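Local coordinates for protein SaTIE-TED (Staphylococcus aureus, PDB 6FX6) that belongs to the thioester domains of Gram-positive surface proteins, which probably attach to host targets through a reactive internal thioester, although its own function is unknown, at residues W19-A24 and N29-R34; A110-I115 and L119-R124; G154-T159 and S231-Q236; K167-P172 and A177-N182. One frame throughout, in Å; residues are numbered along the deposited sequence.

Contact 1: residues W19-A24 and N29-R34; sequences WIVYSA and NFTMDR. With ZN (zinc ion), chain C.
Ser23 OG is gripped from two directions: Asn29 N donates to it over 2.9 Å in an almost straight bond (173°), and His113 NE2, from strand 111-115, makes a second hydrogen bond. The hydroxyl is turned to Asn29 because OG stands beside Ser23's own backbone N (chi1 -65°). Next to it the hairpin carries a G1 bulge, in which Asn29, with positive phi, and Phe30 together face Tyr22. Phe30 N reaches Tyr22 O at 2.9 Å and Tyr22 N reaches Phe30 O at 3.1 Å, while Val21 CA adds a CH...O contact to that carbonyl. At the other end of the strands, Trp19 N bonds to Met32 O at 2.8 Å, and the indole turns its edge, in plane, to Arg34 N. The Tyr22 and Phe30 side chains run alongside each other on one face of the sheet, Tyr22 CE1 lying 3.8 Å from Phe30 CD1 with the ring planes at 70°. Met32, present as selenomethionine, sets its SE obliquely beside the Tyr22 ring, a Met-aromatic contact. Tyr22 OH is hydrogen-bonded to Pro50 O and Arg27 NH1, fixing the phenol's far end. Beyond the pairing, Asp33 OD1 binds a zinc ion at 2.0 Å, with a water as another ligand. The polar bonds fix the strand register, whereas Ile20, Tyr22 and Met32 turn this face to helix 94-107, and the carboxylate serves a separate metal site.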
# COMPACT_ATOMS: atom_id res chain seq x y z
N TRP A 19 -0.92 -19.25 -17.28
CA TRP A 19 -1.04 -18.74 -15.92
C TRP A 19 -2.49 -18.74 -15.45
O TRP A 19 -2.79 -19.24 -14.36
CB TRP A 19 -0.46 -17.32 -15.81
CG TRP A 19 1.03 -17.26 -15.98
CD1 TRP A 19 1.72 -16.74 -17.03
CD2 TRP A 19 2.01 -17.73 -15.05
NE1 TRP A 19 3.07 -16.86 -16.82
CE2 TRP A 19 3.28 -17.47 -15.60
CE3 TRP A 19 1.93 -18.35 -13.80
CZ2 TRP A 19 4.47 -17.81 -14.95
CZ3 TRP A 19 3.12 -18.69 -13.14
CH2 TRP A 19 4.37 -18.42 -13.72
N ILE A 20 -3.37 -18.18 -16.28
CA ILE A 20 -4.82 -18.18 -16.04
C ILE A 20 -5.61 -18.23 -17.34
O ILE A 20 -5.11 -17.87 -18.41
CB ILE A 20 -5.28 -16.92 -15.27
CG1 ILE A 20 -4.78 -15.64 -15.95
CG2 ILE A 20 -4.82 -16.98 -13.82
CD1 ILE A 20 -5.30 -14.36 -15.32
N VAL A 21 -6.85 -18.69 -17.23
CA VAL A 21 -7.87 -18.46 -18.24
C VAL A 21 -8.92 -17.59 -17.55
O VAL A 21 -9.54 -18.03 -16.57
CB VAL A 21 -8.50 -19.78 -18.74
CG1 VAL A 21 -9.62 -19.49 -19.74
CG2 VAL A 21 -7.42 -20.66 -19.37
N TYR A 22 -9.10 -16.36 -18.04
CA TYR A 22 -9.98 -15.40 -17.38
C TYR A 22 -10.85 -14.60 -18.33
O TYR A 22 -10.59 -14.54 -19.54
CB TYR A 22 -9.14 -14.44 -16.52
CG TYR A 22 -8.50 -13.29 -17.26
CD1 TYR A 22 -7.37 -13.49 -18.04
CD2 TYR A 22 -9.02 -12.00 -17.16
CE1 TYR A 22 -6.77 -12.43 -18.72
CE2 TYR A 22 -8.43 -10.93 -17.82
CZ TYR A 22 -7.30 -11.15 -18.61
OH TYR A 22 -6.72 -10.09 -19.27
N SER A 23 -11.88 -13.99 -17.76
CA SER A 23 -12.78 -13.08 -18.46
C SER A 23 -12.86 -11.75 -17.71
O SER A 23 -12.81 -11.72 -16.48
CB SER A 23 -14.17 -13.70 -18.59
OG SER A 23 -14.12 -14.86 -19.41
N ALA A 24 -12.96 -10.67 -18.47
CA ALA A 24 -13.06 -9.32 -17.92
C ALA A 24 -13.61 -8.40 -19.00
O ALA A 24 -12.94 -8.17 -20.00
CB ALA A 24 -11.70 -8.84 -17.45
N ASN A 29 -12.65 -15.56 -21.84
CA ASN A 29 -11.85 -16.80 -21.92
C ASN A 29 -10.50 -16.59 -22.61
O ASN A 29 -10.15 -17.29 -23.57
CB ASN A 29 -12.68 -17.90 -22.59
CG ASN A 29 -13.88 -18.30 -21.76
OD1 ASN A 29 -13.74 -18.78 -20.64
ND2 ASN A 29 -15.08 -18.09 -22.31
N PHE A 30 -9.76 -15.61 -22.10
CA PHE A 30 -8.45 -15.21 -22.61
C PHE A 30 -7.39 -16.00 -21.85
O PHE A 30 -7.40 -16.03 -20.61
CB PHE A 30 -8.28 -13.70 -22.38
CG PHE A 30 -7.05 -13.09 -23.00
CD1 PHE A 30 -5.83 -13.06 -22.31
CD2 PHE A 30 -7.11 -12.49 -24.26
CE1 PHE A 30 -4.70 -12.47 -22.88
CE2 PHE A 30 -5.99 -11.90 -24.83
CZ PHE A 30 -4.78 -11.89 -24.14
N THR A 31 -6.48 -16.63 -22.59
CA THR A 31 -5.40 -17.43 -22.02
C THR A 31 -4.14 -16.58 -21.89
O THR A 31 -3.62 -16.10 -22.89
CB THR A 31 -5.10 -18.66 -22.90
OG1 THR A 31 -6.28 -19.44 -23.05
CG2 THR A 31 -4.00 -19.52 -22.28
N MSE A 32 -3.66 -16.41 -20.67
CA MSE A 32 -2.43 -15.66 -20.43
C MSE A 32 -1.31 -16.64 -20.20
O MSE A 32 -1.19 -17.21 -19.11
CB MSE A 32 -2.61 -14.68 -19.27
CG MSE A 32 -2.32 -13.27 -19.77
SE MSE A 32 -2.57 -12.03 -18.29
CE MSE A 32 -0.91 -10.97 -18.45
N ASP A 33 -0.50 -16.86 -21.24
CA ASP A 33 0.66 -17.76 -21.18
C ASP A 33 1.99 -17.02 -20.96
O ASP A 33 3.07 -17.60 -21.12
CB ASP A 33 0.70 -18.68 -22.40
CG ASP A 33 0.90 -17.95 -23.72
OD1 ASP A 33 0.76 -16.71 -23.79
OD2 ASP A 33 1.19 -18.62 -24.71
N ARG A 34 1.91 -15.74 -20.62
CA ARG A 34 3.04 -14.98 -20.10
C ARG A 34 2.48 -13.81 -19.30
O ARG A 34 1.27 -13.54 -19.34
CB ARG A 34 3.94 -14.46 -21.23
CG ARG A 34 3.22 -13.62 -22.26
CD ARG A 34 4.14 -12.71 -23.06
NE ARG A 34 3.37 -11.69 -23.76
CZ ARG A 34 3.82 -10.90 -24.74
NH1 ARG A 34 2.99 -10.00 -25.28
NH2 ARG A 34 5.07 -10.99 -25.19
ZN ZN C . 1.26 -15.66 -25.37
O HOH W 1 1.20 -13.52 -24.86

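Contact 2: residues A110-I115 and L119-R124; sequences AKYHTI and LNYEAR
The corner where strand 111-115 leads through a short loop into helix 121-134 is closed by Ile115 packing on Tyr121 of the helix's first turn. Ile115 uses both branches: CD1 touches Tyr121 CD2 at 3.7 Å, approaching the ring obliquely, and CG2 lies 4.0 Å from Tyr121 CB. The same CG2 points anti to Ile115's backbone N, which also brings it to Leu119 CD2, 4.2 Å away. Tyr121 extends away from its backbone N (chi1 -178°) and so sends its ring back along the strand, where the phenol oxygen OH comes 4.0 Å from Tyr112 CE2. The two tyrosine side chains cross at about a right angle, and this is a van der Waals contact: each hydroxyl has its polar partner on helix 94-107, Tyr121 OH on Glu106 OE2 and Tyr112 OH on Met102 O. That helix therefore ties both sides of the corner, and Leu119 packs on it through Ile98 and Met102. Within the helical side, Arg124 NH1 folds back to Leu119 O at 3.0 Å, bent at the hydrogen (141°) and coming from above the carbonyl plane, while Arg124 NH2 forms a salt bridge with Asp91. One carbonyl just ahead of the helix is thereby held by a side chain from its first turn. The arrangement is a strand-to-helix connection within the thioester domain, packed through side chains against helix 94-107 with no hydrogen bond across it.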
# COMPACT_ATOMS: atom_id res chain seq x y z
N ALA A 110 -12.39 -8.71 -13.06
CA ALA A 110 -11.84 -9.95 -13.62
C ALA A 110 -12.37 -11.18 -12.88
O ALA A 110 -12.51 -11.16 -11.65
CB ALA A 110 -10.32 -9.93 -13.59
N LYS A 111 -12.68 -12.22 -13.64
CA LYS A 111 -13.18 -13.50 -13.11
C LYS A 111 -12.29 -14.62 -13.65
O LYS A 111 -12.06 -14.70 -14.86
CB LYS A 111 -14.63 -13.72 -13.54
CG LYS A 111 -15.59 -12.61 -13.10
CD LYS A 111 -17.01 -12.90 -13.54
CE LYS A 111 -18.01 -11.94 -12.91
NZ LYS A 111 -19.42 -12.30 -13.23
N TYR A 112 -11.80 -15.48 -12.76
CA TYR A 112 -10.85 -16.54 -13.12
C TYR A 112 -11.54 -17.89 -13.22
O TYR A 112 -12.13 -18.36 -12.24
CB TYR A 112 -9.71 -16.60 -12.11
CG TYR A 112 -9.05 -15.27 -11.94
CD1 TYR A 112 -8.39 -14.67 -13.02
CD2 TYR A 112 -9.09 -14.58 -10.74
CE1 TYR A 112 -7.80 -13.43 -12.91
CE2 TYR A 112 -8.49 -13.34 -10.61
CZ TYR A 112 -7.85 -12.77 -11.70
OH TYR A 112 -7.26 -11.54 -11.58
N HIS A 113 -11.46 -18.50 -14.40
CA HIS A 113 -12.04 -19.82 -14.66
C HIS A 113 -11.03 -20.92 -14.33
O HIS A 113 -11.40 -21.96 -13.78
CB HIS A 113 -12.51 -19.93 -16.11
CG HIS A 113 -13.38 -18.79 -16.54
ND1 HIS A 113 -14.72 -18.73 -16.25
CD2 HIS A 113 -13.09 -17.66 -17.23
CE1 HIS A 113 -15.23 -17.61 -16.74
NE2 HIS A 113 -14.26 -16.94 -17.34
N THR A 114 -9.76 -20.69 -14.68
CA THR A 114 -8.66 -21.61 -14.39
C THR A 114 -7.49 -20.82 -13.82
O THR A 114 -7.19 -19.72 -14.30
CB THR A 114 -8.18 -22.33 -15.67
OG1 THR A 114 -9.28 -23.02 -16.27
CG2 THR A 114 -7.07 -23.34 -15.38
N ILE A 115 -6.84 -21.39 -12.80
CA ILE A 115 -5.63 -20.80 -12.22
C ILE A 115 -4.55 -21.87 -12.07
O ILE A 115 -4.81 -22.93 -11.51
CB ILE A 115 -5.91 -20.14 -10.84
CG1 ILE A 115 -6.95 -19.02 -10.98
CG2 ILE A 115 -4.61 -19.58 -10.25
CD1 ILE A 115 -7.44 -18.45 -9.66
N LEU A 119 0.92 -21.14 -8.76
CA LEU A 119 0.77 -19.81 -8.14
C LEU A 119 0.58 -19.82 -6.64
O LEU A 119 0.97 -18.86 -5.97
CB LEU A 119 -0.40 -19.02 -8.74
CG LEU A 119 0.01 -17.90 -9.68
CD1 LEU A 119 0.67 -18.50 -10.89
CD2 LEU A 119 -1.20 -17.09 -10.09
N ASN A 120 -0.07 -20.86 -6.12
CA ASN A 120 -0.48 -20.90 -4.72
C ASN A 120 -1.36 -19.68 -4.44
O ASN A 120 -1.15 -18.95 -3.47
CB ASN A 120 0.77 -20.96 -3.81
CG ASN A 120 0.47 -21.48 -2.42
OD1 ASN A 120 -0.34 -22.39 -2.24
ND2 ASN A 120 1.15 -20.92 -1.43
N TYR A 121 -2.34 -19.45 -5.32
CA TYR A 121 -3.07 -18.18 -5.38
C TYR A 121 -3.90 -17.90 -4.15
O TYR A 121 -3.85 -16.79 -3.60
CB TYR A 121 -3.97 -18.08 -6.62
CG TYR A 121 -4.70 -16.74 -6.73
CD1 TYR A 121 -3.99 -15.55 -6.88
CD2 TYR A 121 -6.10 -16.67 -6.68
CE1 TYR A 121 -4.64 -14.33 -6.96
CE2 TYR A 121 -6.77 -15.45 -6.78
CZ TYR A 121 -6.04 -14.28 -6.92
OH TYR A 121 -6.69 -13.06 -7.01
N GLU A 122 -4.68 -18.88 -3.72
CA GLU A 122 -5.59 -18.68 -2.60
C GLU A 122 -4.85 -18.34 -1.31
O GLU A 122 -5.29 -17.46 -0.56
CB GLU A 122 -6.50 -19.90 -2.40
CG GLU A 122 -7.48 -20.14 -3.55
CD GLU A 122 -8.40 -18.95 -3.81
OE1 GLU A 122 -9.02 -18.44 -2.85
OE2 GLU A 122 -8.49 -18.51 -4.98
N ALA A 123 -3.71 -18.99 -1.07
CA ALA A 123 -2.86 -18.71 0.09
C ALA A 123 -2.16 -17.34 -0.01
O ALA A 123 -2.04 -16.63 0.99
CB ALA A 123 -1.84 -19.81 0.30
N ARG A 124 -1.70 -16.99 -1.21
CA ARG A 124 -1.10 -15.67 -1.45
C ARG A 124 -2.11 -14.54 -1.26
O ARG A 124 -1.83 -13.56 -0.57
CB ARG A 124 -0.46 -15.59 -2.84
CG ARG A 124 0.88 -16.30 -2.95
CD ARG A 124 1.60 -15.98 -4.26
NE ARG A 124 3.06 -15.98 -4.09
CZ ARG A 124 3.85 -17.05 -4.11
NH1 ARG A 124 3.37 -18.27 -4.31
NH2 ARG A 124 5.16 -16.90 -3.93

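Contact 3: residues G154-T159 and S231-Q236; sequences GVFVDT and SWLTLQ
Phe156 lays one face of its ring beneath Leu233, whose CD1 methyl sits 4.2 Å above the plane, displaced toward the rim and nearest to CG. The two side chains meet at about a right angle, so the leucine presents a branch end to the flat ring. Farther along the same ring, Leu235 approaches obliquely: its CD2 is 4.0 Å from both Phe156 CE2 and Phe156 CZ, straddling the bond between them. The three side chains mesh because Leu233 and Leu235, two positions apart on one strand, project on the same side, toward strand 154-157. Given that spacing and their different first torsions, with CG opposite the backbone N in Leu233 (chi1 174°) but beside it in Leu235 (chi1 -56°), they reach different parts of one ring. Phe156 itself is swung back along its strand over Gly154, whose CA is 4.5 Å from Phe156 CE2 and which puts no side chain in the ring's way. No hydrogen bond crosses between 154-159 and 231-236; the closest CA atoms, those of Phe156 and Leu233, are 9.7 Å apart, a spacing filled by side chains. Val186 of strand 183-188 touches both Phe156 and Leu235, and Phe141 touches Leu233, so the buried cluster extends beyond the two segments. The strands pair within their own sheets, Phe156 with Leu184 and Ser231 with Leu200. An aromatic ring from a three-stranded sheet, packed on leucines from a four-stranded one, is the interlayer arrangement characteristic of a beta-sandwich.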
# COMPACT_ATOMS: atom_id res chain seq x y z
N GLY A 154 7.23 9.18 30.18
CA GLY A 154 5.88 8.61 30.18
C GLY A 154 5.82 7.33 29.37
O GLY A 154 6.53 7.19 28.36
N VAL A 155 4.99 6.40 29.82
CA VAL A 155 4.78 5.11 29.16
C VAL A 155 3.29 4.98 28.86
O VAL A 155 2.46 5.22 29.73
CB VAL A 155 5.26 3.96 30.06
CG1 VAL A 155 4.88 2.60 29.47
CG2 VAL A 155 6.77 4.06 30.26
N PHE A 156 2.97 4.62 27.62
CA PHE A 156 1.58 4.48 27.18
C PHE A 156 1.43 3.12 26.53
O PHE A 156 2.12 2.81 25.56
CB PHE A 156 1.22 5.60 26.20
CG PHE A 156 1.45 6.97 26.75
CD1 PHE A 156 0.55 7.53 27.65
CD2 PHE A 156 2.60 7.70 26.41
CE1 PHE A 156 0.77 8.80 28.18
CE2 PHE A 156 2.82 8.96 26.93
CZ PHE A 156 1.91 9.52 27.82
N VAL A 157 0.53 2.31 27.09
CA VAL A 157 0.33 0.94 26.65
C VAL A 157 -0.76 0.91 25.58
O VAL A 157 -1.83 1.47 25.76
CB VAL A 157 -0.08 0.02 27.82
CG1 VAL A 157 -0.35 -1.41 27.33
CG2 VAL A 157 0.99 0.02 28.90
N ASP A 158 -0.46 0.25 24.46
CA ASP A 158 -1.45 -0.03 23.43
C ASP A 158 -2.12 -1.38 23.73
O ASP A 158 -1.57 -2.42 23.40
CB ASP A 158 -0.79 -0.06 22.05
CG ASP A 158 -1.75 -0.46 20.93
OD1 ASP A 158 -2.98 -0.37 21.12
OD2 ASP A 158 -1.26 -0.87 19.86
N THR A 159 -3.31 -1.34 24.33
CA THR A 159 -4.08 -2.56 24.61
C THR A 159 -4.68 -3.23 23.35
O THR A 159 -5.18 -4.35 23.45
CB THR A 159 -5.21 -2.30 25.64
OG1 THR A 159 -6.02 -1.20 25.22
CG2 THR A 159 -4.62 -1.99 27.00
N SER A 231 -1.55 5.61 13.86
CA SER A 231 -2.13 5.86 15.17
C SER A 231 -1.43 7.10 15.68
O SER A 231 -0.22 7.23 15.50
CB SER A 231 -1.89 4.68 16.11
OG SER A 231 -2.53 3.53 15.63
N TRP A 232 -2.18 8.03 16.28
CA TRP A 232 -1.59 9.23 16.85
C TRP A 232 -2.11 9.58 18.23
O TRP A 232 -3.24 9.23 18.61
CB TRP A 232 -1.73 10.44 15.90
CG TRP A 232 -3.13 10.86 15.55
CD1 TRP A 232 -3.83 10.52 14.44
CD2 TRP A 232 -3.97 11.74 16.31
NE1 TRP A 232 -5.07 11.11 14.45
CE2 TRP A 232 -5.19 11.87 15.59
CE3 TRP A 232 -3.84 12.43 17.52
CZ2 TRP A 232 -6.26 12.66 16.04
CZ3 TRP A 232 -4.91 13.22 17.97
CH2 TRP A 232 -6.10 13.33 17.23
N LEU A 233 -1.26 10.29 18.96
CA LEU A 233 -1.48 10.64 20.34
C LEU A 233 -0.95 12.05 20.55
O LEU A 233 0.19 12.34 20.16
CB LEU A 233 -0.73 9.65 21.22
CG LEU A 233 -0.64 9.83 22.74
CD1 LEU A 233 -0.57 8.47 23.42
CD2 LEU A 233 0.55 10.67 23.13
N THR A 234 -1.76 12.91 21.16
CA THR A 234 -1.36 14.29 21.43
C THR A 234 -1.00 14.44 22.89
O THR A 234 -1.81 14.15 23.77
CB THR A 234 -2.47 15.29 21.03
OG1 THR A 234 -2.71 15.18 19.63
CG2 THR A 234 -2.06 16.73 21.36
N LEU A 235 0.23 14.87 23.16
CA LEU A 235 0.68 15.15 24.52
C LEU A 235 0.37 16.60 24.89
O LEU A 235 0.65 17.50 24.11
CB LEU A 235 2.18 14.95 24.65
CG LEU A 235 2.75 13.58 24.25
CD1 LEU A 235 4.27 13.65 24.18
CD2 LEU A 235 2.30 12.50 25.21
N GLN A 236 -0.21 16.81 26.07
CA GLN A 236 -0.41 18.14 26.62
C GLN A 236 0.78 18.38 27.55
O GLN A 236 0.83 17.86 28.66
CB GLN A 236 -1.73 18.24 27.37
CG GLN A 236 -2.97 18.01 26.50
CD GLN A 236 -4.27 17.98 27.30
OE1 GLN A 236 -4.30 17.59 28.47
NE2 GLN A 236 -5.36 18.37 26.65

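Contact 4: residues K167-P172 and A177-N182; sequences KGIRTP and AKIEGN
No aromatic ring takes part here; the flat group across the contact is the peptide between Ala177 and Lys178, approached at its oxygen by Ile169. Ile169 CD1 lies 3.7 Å from Ala177 O, set well off the peptide plane, and 4.4 Å from Lys178 CA, a purely van der Waals approach to the backbone. The same methyl meets Ile179 CD1 at 4.0 Å, the two isoleucine side chains crossing at a slant. Ile169 CG2, the other branch, faces Ala177 CB at 4.0 Å. With CG1 beside the backbone N (chi1 -54°) and CG2 opposite it, Ile169 spreads its branches over two successive inward positions of strand 177-180. Thr171 CG2 reaches the same Ala177 CB at 3.6 Å, next to Ile169 CG2. Thr171 turns this methyl to the alanine while its OG1, between the backbone N and the carbonyl carbon (chi1 57°), makes a weak hydrogen bond to Val175 O at the start of strand 175-180. Thr171 therefore gives an apolar branch to the contact and a polar one to the beginning of the next strand. The strand axes come no nearer than 8.2 Å and run 149° apart, and no hydrogen bond joins them. Instead each strand pairs with its own sheet: Arg170 with His199, Lys178 with Ile185. Ile169 also touches Leu200, and Ala177 touches Ile198, both on strand 195-201. Two consecutive strands that pass from one sheet to the other and meet through side chains form a beta-arch, here at the rim of a beta-sandwich.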
# COMPACT_ATOMS: atom_id res chain seq x y z
N LYS A 167 6.12 1.29 11.32
CA LYS A 167 7.33 1.39 10.50
C LYS A 167 8.03 2.74 10.62
O LYS A 167 9.16 2.88 10.15
CB LYS A 167 6.99 1.13 9.03
CG LYS A 167 6.36 -0.23 8.75
CD LYS A 167 7.27 -1.40 9.12
CE LYS A 167 6.63 -2.73 8.75
NZ LYS A 167 7.40 -3.88 9.28
N GLY A 168 7.38 3.72 11.23
CA GLY A 168 7.99 5.04 11.40
C GLY A 168 7.28 5.84 12.46
O GLY A 168 6.10 5.61 12.74
N ILE A 169 8.01 6.79 13.05
CA ILE A 169 7.51 7.63 14.13
C ILE A 169 7.86 9.08 13.79
O ILE A 169 9.02 9.38 13.54
CB ILE A 169 8.14 7.26 15.50
CG1 ILE A 169 7.95 5.77 15.81
CG2 ILE A 169 7.53 8.11 16.62
CD1 ILE A 169 8.63 5.29 17.08
N ARG A 170 6.85 9.95 13.78
CA ARG A 170 7.05 11.39 13.62
C ARG A 170 6.75 12.08 14.94
O ARG A 170 5.73 11.82 15.59
CB ARG A 170 6.14 11.97 12.53
CG ARG A 170 6.41 11.45 11.13
CD ARG A 170 5.12 11.05 10.43
NE ARG A 170 4.24 12.18 10.16
CZ ARG A 170 2.93 12.11 9.89
NH1 ARG A 170 2.27 10.95 9.85
NH2 ARG A 170 2.27 13.24 9.66
N THR A 171 7.66 12.97 15.33
CA THR A 171 7.53 13.74 16.55
C THR A 171 7.97 15.16 16.27
O THR A 171 8.88 15.37 15.45
CB THR A 171 8.42 13.16 17.67
OG1 THR A 171 9.79 13.13 17.24
CG2 THR A 171 7.99 11.75 18.03
N PRO A 172 7.35 16.15 16.94
CA PRO A 172 7.89 17.50 16.84
C PRO A 172 9.20 17.60 17.63
O PRO A 172 9.52 16.72 18.42
CB PRO A 172 6.80 18.35 17.49
CG PRO A 172 6.17 17.44 18.48
CD PRO A 172 6.17 16.10 17.81
N ALA A 177 10.31 9.75 21.24
CA ALA A 177 9.30 8.70 21.25
C ALA A 177 9.89 7.42 20.69
O ALA A 177 10.36 7.40 19.55
CB ALA A 177 8.09 9.12 20.43
N LYS A 178 9.85 6.35 21.50
CA LYS A 178 10.32 5.02 21.10
C LYS A 178 9.26 3.97 21.44
O LYS A 178 8.48 4.14 22.38
CB LYS A 178 11.64 4.69 21.81
CG LYS A 178 12.33 3.43 21.28
CD LYS A 178 13.66 3.13 21.94
CE LYS A 178 14.21 1.81 21.44
NZ LYS A 178 15.55 1.49 21.98
N ILE A 179 9.26 2.89 20.66
CA ILE A 179 8.39 1.73 20.89
C ILE A 179 9.20 0.57 21.50
O ILE A 179 10.33 0.30 21.09
CB ILE A 179 7.67 1.32 19.58
CG1 ILE A 179 6.61 2.38 19.23
CG2 ILE A 179 7.01 -0.05 19.70
CD1 ILE A 179 6.08 2.32 17.81
N GLU A 180 8.61 -0.08 22.50
CA GLU A 180 9.16 -1.29 23.10
C GLU A 180 7.99 -2.25 23.36
O GLU A 180 7.21 -2.05 24.29
CB GLU A 180 9.92 -0.94 24.39
CG GLU A 180 10.96 -1.96 24.82
CD GLU A 180 11.77 -1.53 26.04
OE1 GLU A 180 12.62 -2.34 26.49
OE2 GLU A 180 11.58 -0.41 26.55
N GLY A 181 7.84 -3.26 22.50
CA GLY A 181 6.70 -4.18 22.55
C GLY A 181 5.39 -3.46 22.26
O GLY A 181 5.21 -2.91 21.17
N ASN A 182 4.49 -3.45 23.24
CA ASN A 182 3.23 -2.70 23.14
C ASN A 182 3.23 -1.40 23.96
O ASN A 182 2.16 -0.84 24.22
CB ASN A 182 2.04 -3.60 23.52
CG ASN A 182 1.57 -4.45 22.35
OD1 ASN A 182 1.49 -3.96 21.22
ND2 ASN A 182 1.26 -5.71 22.62

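How the contacts relate
The four contacts fall into two pairs at opposite ends of an elongated chain. Contacts 1 and 2, with centres 11 Å apart, share a sheet, since strand 20-24 lies between its neighbours 30-40 and 111-115; Ser23 O and Lys111 N, 2.9 Å apart, probably bond there. Contacts 3 and 4, centres 10 Å apart, bridge the same two sheets, contact 4 nested within the loop that contact 3 closes, and Asp158 N probably bonds to Asn182 O at 2.9 Å. Between the pairs, contacts 1 and 3 have centres 50 Å apart, and even contacts 2 and 4 stay about 17 Å apart at their nearest atoms. The zinc ion belongs to contact 1.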